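Local coordinates for VP4 protein (Tellina virus 1, PDB 3P06) that probably cleaves the viral polyprotein as a serine protease, caught here as an acyl-enzyme formed with its own C-terminus, at residues 58-72 against 97-111. Residues are numbered along the deposited sequence; the frame is centred on the assembly and turned at random.
Sequences LSEMVNIDEAEKLPI and QLAFNSWEAAACAAD
The loop and short helix 64-67 after strand 54-58 run in the same direction as edge strand 98-99 and helix 104-111, closest between Val-62 and Phe-100 (CA to CA 4.4 Å), and Phe-100 N donates to Met-61 O at 2.8 Å. Ser-59 OG hands its proton to Leu-98 O (2.7 Å) while accepting from Gln-97 NE2 and, in an ST turn, from Met-61 N. Asn-101 reads the backbone of Asn-63 with both ends of its amide: OD1 takes Asn-63 N on an in-plane lone pair (2.8 Å), and ND2 gives to Asn-63 O. That same ND2 reaches Glu-104 OE2, fixing the amide's flip. Leu-58 CD2 sits over one indole face of Trp-103 in a CH-pi contact, 4.0 Å from the centroid of the six-membered ring; Val-62 CG1 and Ala-67 CB meet its edge. Farther along, Leu-70 CD2 and Pro-71 CD pack on Cys-108 SG. The carboxylates of Glu-66 and Glu-104, planes 75° apart, bring Glu-66 OE2 within 2.5 Å of Glu-104 OE1, which suggests a shared proton; Glu-104 OE1 also accepts from Val-127 N. Both ends of the type I turn 101-104 thus engage 58-72, while Ser-102 within it, the predicted nucleophile esterified to Ala-194, points its CB away.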
ATOM      1  N   LEU A  58       7.032  -8.788   0.820  1.00 20.67           N
ATOM      2  CA  LEU A  58       8.124  -8.077   0.137  1.00 20.78           C
ATOM      3  C   LEU A  58       8.934  -8.966  -0.768  1.00 22.12           C
ATOM      4  O   LEU A  58       8.974 -10.154  -0.540  1.00 21.83           O
ATOM      5  CB  LEU A  58       9.077  -7.432   1.157  1.00 19.20           C
ATOM      6  CG  LEU A  58       8.336  -6.594   2.187  1.00 18.04           C
ATOM      7  CD1 LEU A  58       9.327  -5.958   3.188  1.00 16.48           C
ATOM      8  CD2 LEU A  58       7.424  -5.501   1.506  1.00 15.06           C
ATOM      9  N   SER A  59       9.647  -8.381  -1.748  1.00 22.07           N
ATOM     10  CA  SER A  59      10.524  -9.172  -2.590  1.00 23.39           C
ATOM     11  C   SER A  59      11.946  -8.642  -2.452  1.00 25.57           C
ATOM     12  O   SER A  59      12.145  -7.654  -1.746  1.00 25.07           O
ATOM     13  CB  SER A  59      10.057  -9.141  -4.039  1.00 23.30           C
ATOM     14  OG  SER A  59      10.615  -8.020  -4.688  1.00 23.89           O
ATOM     15  N   GLU A  60      12.920  -9.287  -3.125  1.00 27.45           N
ATOM     16  CA  GLU A  60      14.318  -8.772  -3.239  1.00 31.59           C
ATOM     17  C   GLU A  60      14.483  -7.350  -3.818  1.00 30.62           C
ATOM     18  O   GLU A  60      15.535  -6.691  -3.602  1.00 31.74           O
ATOM     19  CB  GLU A  60      15.189  -9.703  -4.119  1.00 33.17           C
ATOM     20  CG  GLU A  60      15.638 -10.995  -3.425  1.00 43.69           C
ATOM     21  CD  GLU A  60      16.460 -10.780  -2.122  1.00 52.58           C
ATOM     22  OE1 GLU A  60      17.692 -10.538  -2.232  1.00 55.89           O
ATOM     23  OE2 GLU A  60      15.872 -10.892  -1.000  1.00 53.89           O
HETATM   24  N   MSE A  61      13.490  -6.909  -4.590  1.00 27.92           N
HETATM   25  CA  MSE A  61      13.500  -5.582  -5.178  1.00 27.50           C
HETATM   26  C   MSE A  61      13.042  -4.485  -4.261  1.00 26.76           C
HETATM   27  O   MSE A  61      12.804  -3.354  -4.679  1.00 29.35           O
HETATM   28  CB  MSE A  61      12.688  -5.572  -6.468  1.00 27.15           C
HETATM   29  CG  MSE A  61      13.485  -6.263  -7.574  1.00 32.14           C
HETATM   30 SE   MSE A  61      12.422  -6.421  -9.206  1.00 41.31          SE
HETATM   31  CE  MSE A  61      12.727  -4.605  -9.954  1.00 37.96           C
ATOM     32  N   VAL A  62      12.829  -4.810  -3.004  1.00 25.30           N
ATOM     33  CA  VAL A  62      12.498  -3.792  -2.023  1.00 23.03           C
ATOM     34  C   VAL A  62      13.740  -3.511  -1.247  1.00 23.49           C
ATOM     35  O   VAL A  62      14.482  -4.440  -1.009  1.00 22.77           O
ATOM     36  CB  VAL A  62      11.406  -4.363  -1.055  1.00 22.65           C
ATOM     37  CG1 VAL A  62      11.181  -3.390   0.080  1.00 19.92           C
ATOM     38  CG2 VAL A  62      10.100  -4.669  -1.883  1.00 18.74           C
ATOM     39  N   ASN A  63      13.995  -2.277  -0.836  1.00 24.09           N
ATOM     40  CA  ASN A  63      15.174  -2.000   0.014  1.00 25.65           C
ATOM     41  C   ASN A  63      14.836  -2.486   1.426  1.00 26.95           C
ATOM     42  O   ASN A  63      14.111  -1.783   2.173  1.00 25.60           O
ATOM     43  CB  ASN A  63      15.456  -0.491   0.070  1.00 25.55           C
ATOM     44  CG  ASN A  63      16.764  -0.146   0.827  1.00 30.85           C
ATOM     45  OD1 ASN A  63      17.255  -0.884   1.698  1.00 29.88           O
ATOM     46  ND2 ASN A  63      17.316   0.987   0.490  1.00 31.74           N
ATOM     47  N   ILE A  64      15.354  -3.663   1.795  1.00 28.01           N
ATOM     48  CA  ILE A  64      15.008  -4.258   3.073  1.00 30.09           C
ATOM     49  C   ILE A  64      15.589  -3.496   4.277  1.00 30.33           C
ATOM     50  O   ILE A  64      14.934  -3.415   5.315  1.00 28.39           O
ATOM     51  CB  ILE A  64      15.385  -5.774   3.172  1.00 31.89           C
ATOM     52  CG1 ILE A  64      14.893  -6.533   1.932  1.00 34.75           C
ATOM     53  CG2 ILE A  64      14.718  -6.384   4.439  1.00 28.82           C
ATOM     54  CD1 ILE A  64      13.340  -6.650   1.867  1.00 37.35           C
ATOM     55  N   ASP A  65      16.802  -2.951   4.116  1.00 32.05           N
ATOM     56  CA  ASP A  65      17.434  -2.109   5.138  1.00 33.90           C
ATOM     57  C   ASP A  65      16.568  -0.908   5.525  1.00 32.36           C
ATOM     58  O   ASP A  65      16.494  -0.564   6.698  1.00 32.82           O
ATOM     59  CB  ASP A  65      18.816  -1.584   4.661  1.00 36.50           C
ATOM     60  CG  ASP A  65      19.871  -2.705   4.526  1.00 43.15           C
ATOM     61  OD1 ASP A  65      19.630  -3.829   5.020  1.00 47.93           O
ATOM     62  OD2 ASP A  65      20.954  -2.472   3.924  1.00 49.64           O
ATOM     63  N   GLU A  66      15.962  -0.228   4.537  1.00 30.35           N
ATOM     64  CA  GLU A  66      15.033   0.856   4.826  1.00 29.19           C
ATOM     65  C   GLU A  66      13.719   0.315   5.445  1.00 26.01           C
ATOM     66  O   GLU A  66      13.167   0.946   6.313  1.00 25.37           O
ATOM     67  CB  GLU A  66      14.713   1.660   3.549  1.00 30.35           C
ATOM     68  CG  GLU A  66      13.985   2.989   3.799  1.00 36.00           C
ATOM     69  CD  GLU A  66      13.527   3.703   2.466  1.00 41.60           C
ATOM     70  OE1 GLU A  66      14.275   3.667   1.460  1.00 41.24           O
ATOM     71  OE2 GLU A  66      12.423   4.289   2.456  1.00 39.09           O
ATOM     72  N   ALA A  67      13.202  -0.812   4.956  1.00 24.37           N
ATOM     73  CA  ALA A  67      12.029  -1.446   5.567  1.00 24.43           C
ATOM     74  C   ALA A  67      12.293  -1.768   7.075  1.00 26.40           C
ATOM     75  O   ALA A  67      11.393  -1.584   7.918  1.00 27.37           O
ATOM     76  CB  ALA A  67      11.607  -2.742   4.784  1.00 22.65           C
ATOM     77  N   GLU A  68      13.509  -2.245   7.411  1.00 27.93           N
ATOM     78  CA  GLU A  68      13.840  -2.632   8.814  1.00 30.26           C
ATOM     79  C   GLU A  68      13.932  -1.417   9.764  1.00 31.26           C
ATOM     80  O   GLU A  68      13.912  -1.583  10.982  1.00 31.59           O
ATOM     81  CB  GLU A  68      15.138  -3.438   8.899  1.00 31.99           C
ATOM     82  CG  GLU A  68      14.989  -4.840   8.419  1.00 33.72           C
ATOM     83  CD  GLU A  68      16.339  -5.482   8.149  1.00 38.78           C
ATOM     84  OE1 GLU A  68      17.367  -4.775   8.066  1.00 43.45           O
ATOM     85  OE2 GLU A  68      16.364  -6.704   7.946  1.00 41.08           O
ATOM     86  N   LYS A  69      14.014  -0.207   9.210  1.00 31.33           N
ATOM     87  CA  LYS A  69      14.090   0.992  10.059  1.00 32.50           C
ATOM     88  C   LYS A  69      12.723   1.612  10.324  1.00 31.87           C
ATOM     89  O   LYS A  69      12.638   2.614  11.013  1.00 32.41           O
ATOM     90  CB  LYS A  69      15.027   1.996   9.446  1.00 33.12           C
ATOM     91  CG  LYS A  69      16.506   1.571   9.591  1.00 40.16           C
ATOM     92  CD  LYS A  69      17.453   2.639   9.068  1.00 45.57           C
ATOM     93  CE  LYS A  69      17.837   2.371   7.611  1.00 51.52           C
ATOM     94  NZ  LYS A  69      19.254   2.792   7.318  1.00 55.63           N
ATOM     95  N   LEU A  70      11.651   1.016   9.766  1.00 29.77           N
ATOM     96  CA  LEU A  70      10.302   1.545   9.945  1.00 29.49           C
ATOM     97  C   LEU A  70       9.795   1.381  11.392  1.00 30.70           C
ATOM     98  O   LEU A  70      10.074   0.372  12.032  1.00 29.87           O
ATOM     99  CB  LEU A  70       9.298   0.907   8.943  1.00 26.88           C
ATOM    100  CG  LEU A  70       9.573   1.212   7.483  1.00 26.46           C
ATOM    101  CD1 LEU A  70       8.766   0.272   6.502  1.00 23.50           C
ATOM    102  CD2 LEU A  70       9.293   2.685   7.242  1.00 22.19           C
ATOM    103  N   PRO A  71       9.035   2.377  11.883  1.00 31.95           N
ATOM    104  CA  PRO A  71       8.451   2.350  13.254  1.00 33.79           C
ATOM    105  C   PRO A  71       7.144   1.537  13.254  1.00 32.84           C
ATOM    106  O   PRO A  71       6.102   2.046  13.606  1.00 35.79           O
ATOM    107  CB  PRO A  71       8.196   3.846  13.573  1.00 33.34           C
ATOM    108  CG  PRO A  71       8.082   4.495  12.203  1.00 35.61           C
ATOM    109  CD  PRO A  71       8.694   3.604  11.133  1.00 30.99           C
ATOM    110  N   ILE A  72       7.191   0.319  12.748  1.00 30.95           N
ATOM    111  CA  ILE A  72       6.022  -0.548  12.699  1.00 27.82           C
ATOM    112  C   ILE A  72       6.258  -1.570  13.831  1.00 28.33           C
ATOM    113  O   ILE A  72       7.331  -2.227  13.882  1.00 26.47           O
ATOM    114  CB  ILE A  72       5.921  -1.240  11.307  1.00 27.09           C
ATOM    115  CG1 ILE A  72       5.544  -0.203  10.225  1.00 25.28           C
ATOM    116  CG2 ILE A  72       4.975  -2.460  11.356  1.00 23.90           C
ATOM    117  CD1 ILE A  72       5.641  -0.724   8.837  1.00 24.59           C
ATOM    118  N   GLN A  97       5.078  -9.216  -8.642  1.00 20.28           N
ATOM    119  CA  GLN A  97       6.201  -9.010  -7.710  1.00 20.41           C
ATOM    120  C   GLN A  97       6.147  -7.573  -7.228  1.00 20.60           C
ATOM    121  O   GLN A  97       5.878  -6.636  -8.026  1.00 22.16           O
ATOM    122  CB  GLN A  97       7.521  -9.339  -8.408  1.00 21.65           C
ATOM    123  CG  GLN A  97       8.727  -9.108  -7.492  1.00 19.59           C
ATOM    124  CD  GLN A  97      10.092  -9.392  -8.154  1.00 26.39           C
ATOM    125  OE1 GLN A  97      10.167  -9.819  -9.281  1.00 26.45           O
ATOM    126  NE2 GLN A  97      11.149  -9.172  -7.414  1.00 20.05           N
ATOM    127  N   LEU A  98       6.299  -7.384  -5.919  1.00 18.88           N
ATOM    128  CA  LEU A  98       6.289  -6.065  -5.365  1.00 19.64           C
ATOM    129  C   LEU A  98       7.704  -5.506  -5.302  1.00 20.63           C
ATOM    130  O   LEU A  98       8.605  -6.174  -4.817  1.00 23.37           O
ATOM    131  CB  LEU A  98       5.767  -6.123  -3.924  1.00 18.34           C
ATOM    132  CG  LEU A  98       5.754  -4.784  -3.202  1.00 21.26           C
ATOM    133  CD1 LEU A  98       4.613  -3.803  -3.790  1.00 19.56           C
ATOM    134  CD2 LEU A  98       5.504  -5.061  -1.757  1.00 22.38           C
ATOM    135  N   ALA A  99       7.892  -4.289  -5.773  1.00 21.00           N
ATOM    136  CA  ALA A  99       9.221  -3.666  -5.874  1.00 22.03           C
ATOM    137  C   ALA A  99       9.212  -2.286  -5.280  1.00 22.34           C
ATOM    138  O   ALA A  99       8.184  -1.629  -5.290  1.00 22.19           O
ATOM    139  CB  ALA A  99       9.682  -3.599  -7.369  1.00 23.06           C
ATOM    140  N   PHE A 100      10.374  -1.867  -4.744  1.00 24.79           N
ATOM    141  CA  PHE A 100      10.652  -0.503  -4.262  1.00 23.93           C
ATOM    142  C   PHE A 100       9.976  -0.220  -2.924  1.00 22.69           C
ATOM    143  O   PHE A 100       9.537  -1.149  -2.259  1.00 22.78           O
ATOM    144  CB  PHE A 100      10.331   0.516  -5.348  1.00 27.65           C
ATOM    145  CG  PHE A 100      10.718   0.051  -6.770  1.00 33.89           C
ATOM    146  CD1 PHE A 100      11.737  -0.892  -6.980  1.00 44.07           C
ATOM    147  CD2 PHE A 100      10.058   0.549  -7.871  1.00 40.72           C
ATOM    148  CE1 PHE A 100      12.084  -1.343  -8.311  1.00 50.33           C
ATOM    149  CE2 PHE A 100      10.386   0.143  -9.180  1.00 44.97           C
ATOM    150  CZ  PHE A 100      11.399  -0.817  -9.408  1.00 47.54           C
ATOM    151  N   ASN A 101       9.897   1.032  -2.503  1.00 20.87           N
ATOM    152  CA  ASN A 101       9.642   1.294  -1.107  1.00 21.45           C
ATOM    153  C   ASN A 101       8.501   2.288  -0.897  1.00 21.20           C
ATOM    154  O   ASN A 101       8.259   2.749   0.225  1.00 21.37           O
ATOM    155  CB  ASN A 101      10.948   1.759  -0.410  1.00 21.19           C
ATOM    156  CG  ASN A 101      11.864   0.588  -0.076  1.00 23.46           C
ATOM    157  OD1 ASN A 101      12.484   0.039  -0.975  1.00 24.58           O
ATOM    158  ND2 ASN A 101      11.926   0.159   1.232  1.00 21.51           N
ATOM    159  N   SER A 102       7.787   2.604  -1.973  1.00 20.28           N
ATOM    160  CA  SER A 102       6.664   3.522  -1.880  1.00 21.08           C
ATOM    161  C   SER A 102       5.385   2.993  -1.121  1.00 18.33           C
ATOM    162  O   SER A 102       4.409   3.730  -0.964  1.00 18.49           O
ATOM    163  CB  SER A 102       6.308   3.948  -3.290  1.00 20.91           C
ATOM    164  OG  SER A 102       5.633   2.824  -3.920  1.00 27.51           O
ATOM    165  N   TRP A 103       5.412   1.741  -0.647  1.00 17.68           N
ATOM    166  CA  TRP A 103       4.360   1.096   0.184  1.00 16.66           C
ATOM    167  C   TRP A 103       4.572   1.466   1.670  1.00 17.29           C
ATOM    168  O   TRP A 103       3.711   1.213   2.515  1.00 15.42           O
ATOM    169  CB  TRP A 103       4.434  -0.447   0.048  1.00 16.71           C
ATOM    170  CG  TRP A 103       5.830  -0.975   0.313  1.00 17.52           C
ATOM    171  CD1 TRP A 103       6.819  -1.210  -0.611  1.00 20.21           C
ATOM    172  CD2 TRP A 103       6.379  -1.303   1.583  1.00 16.09           C
ATOM    173  NE1 TRP A 103       7.935  -1.670   0.012  1.00 17.59           N
ATOM    174  CE2 TRP A 103       7.703  -1.710   1.368  1.00 20.11           C
ATOM    175  CE3 TRP A 103       5.868  -1.275   2.912  1.00 16.89           C
ATOM    176  CZ2 TRP A 103       8.567  -2.120   2.442  1.00 20.21           C
ATOM    177  CZ3 TRP A 103       6.720  -1.678   3.988  1.00 17.53           C
ATOM    178  CH2 TRP A 103       8.068  -2.051   3.744  1.00 18.56           C
ATOM    179  N   GLU A 104       5.713   2.073   1.994  1.00 17.21           N
ATOM    180  CA  GLU A 104       6.058   2.269   3.432  1.00 18.65           C
ATOM    181  C   GLU A 104       5.162   3.246   4.172  1.00 19.08           C
ATOM    182  O   GLU A 104       4.899   3.033   5.349  1.00 21.50           O
ATOM    183  CB  GLU A 104       7.517   2.740   3.588  1.00 19.14           C
ATOM    184  CG  GLU A 104       8.507   1.714   3.057  1.00 19.63           C
ATOM    185  CD  GLU A 104       9.978   2.163   3.245  1.00 26.29           C
ATOM    186  OE1 GLU A 104      10.237   3.407   3.233  1.00 21.39           O
ATOM    187  OE2 GLU A 104      10.876   1.263   3.402  1.00 24.49           O
ATOM    188  N   ALA A 105       4.788   4.370   3.550  1.00 16.94           N
ATOM    189  CA  ALA A 105       3.869   5.296   4.212  1.00 17.39           C
ATOM    190  C   ALA A 105       2.524   4.595   4.542  1.00 17.73           C
ATOM    191  O   ALA A 105       2.032   4.750   5.646  1.00 20.61           O
ATOM    192  CB  ALA A 105       3.635   6.567   3.390  1.00 15.49           C
ATOM    193  N   ALA A 106       1.965   3.801   3.618  1.00 16.54           N
ATOM    194  CA  ALA A 106       0.734   3.056   3.886  1.00 15.17           C
ATOM    195  C   ALA A 106       0.903   2.026   5.063  1.00 15.23           C
ATOM    196  O   ALA A 106       0.036   1.896   5.936  1.00 15.35           O
ATOM    197  CB  ALA A 106       0.261   2.303   2.595  1.00 13.89           C
ATOM    198  N   ALA A 107       2.008   1.300   5.044  1.00 14.42           N
ATOM    199  CA  ALA A 107       2.311   0.285   6.062  1.00 16.38           C
ATOM    200  C   ALA A 107       2.473   0.961   7.436  1.00 17.90           C
ATOM    201  O   ALA A 107       2.006   0.419   8.453  1.00 18.76           O
ATOM    202  CB  ALA A 107       3.577  -0.444   5.712  1.00 14.04           C
ATOM    203  N   CYS A 108       3.133   2.118   7.486  1.00 19.51           N
ATOM    204  CA  CYS A 108       3.208   2.864   8.777  1.00 21.83           C
ATOM    205  C   CYS A 108       1.829   3.351   9.229  1.00 22.35           C
ATOM    206  O   CYS A 108       1.502   3.336  10.435  1.00 23.73           O
ATOM    207  CB  CYS A 108       4.134   4.082   8.665  1.00 22.81           C
ATOM    208  SG  CYS A 108       5.865   3.569   8.470  1.00 28.98           S
ATOM    209  N   ALA A 109       1.062   3.894   8.290  1.00 21.82           N
ATOM    210  CA  ALA A 109      -0.281   4.365   8.611  1.00 21.88           C
ATOM    211  C   ALA A 109      -1.199   3.190   9.008  1.00 22.38           C
ATOM    212  O   ALA A 109      -1.967   3.327   9.952  1.00 24.37           O
ATOM    213  CB  ALA A 109      -0.884   5.200   7.484  1.00 20.55           C
ATOM    214  N   ALA A 110      -1.078   2.028   8.363  1.00 22.11           N
ATOM    215  CA  ALA A 110      -1.893   0.848   8.685  1.00 20.49           C
ATOM    216  C   ALA A 110      -1.493   0.340  10.084  1.00 23.02           C
ATOM    217  O   ALA A 110      -2.376  -0.106  10.875  1.00 20.45           O
ATOM    218  CB  ALA A 110      -1.699  -0.250   7.711  1.00 19.37           C
ATOM    219  N   ASP A 111      -0.196   0.412  10.402  1.00 24.01           N
ATOM    220  CA  ASP A 111       0.254  -0.086  11.750  1.00 26.97           C
ATOM    221  C   ASP A 111      -0.355   0.668  12.964  1.00 28.88           C
ATOM    222  O   ASP A 111      -0.649   0.067  14.033  1.00 29.51           O
ATOM    223  CB  ASP A 111       1.760  -0.078  11.891  1.00 26.47           C
ATOM    224  CG  ASP A 111       2.216  -0.895  13.120  1.00 32.12           C
ATOM    225  OD1 ASP A 111       1.929  -2.130  13.158  1.00 31.98           O
ATOM    226  OD2 ASP A 111       2.825  -0.305  14.048  1.00 32.60           O
TER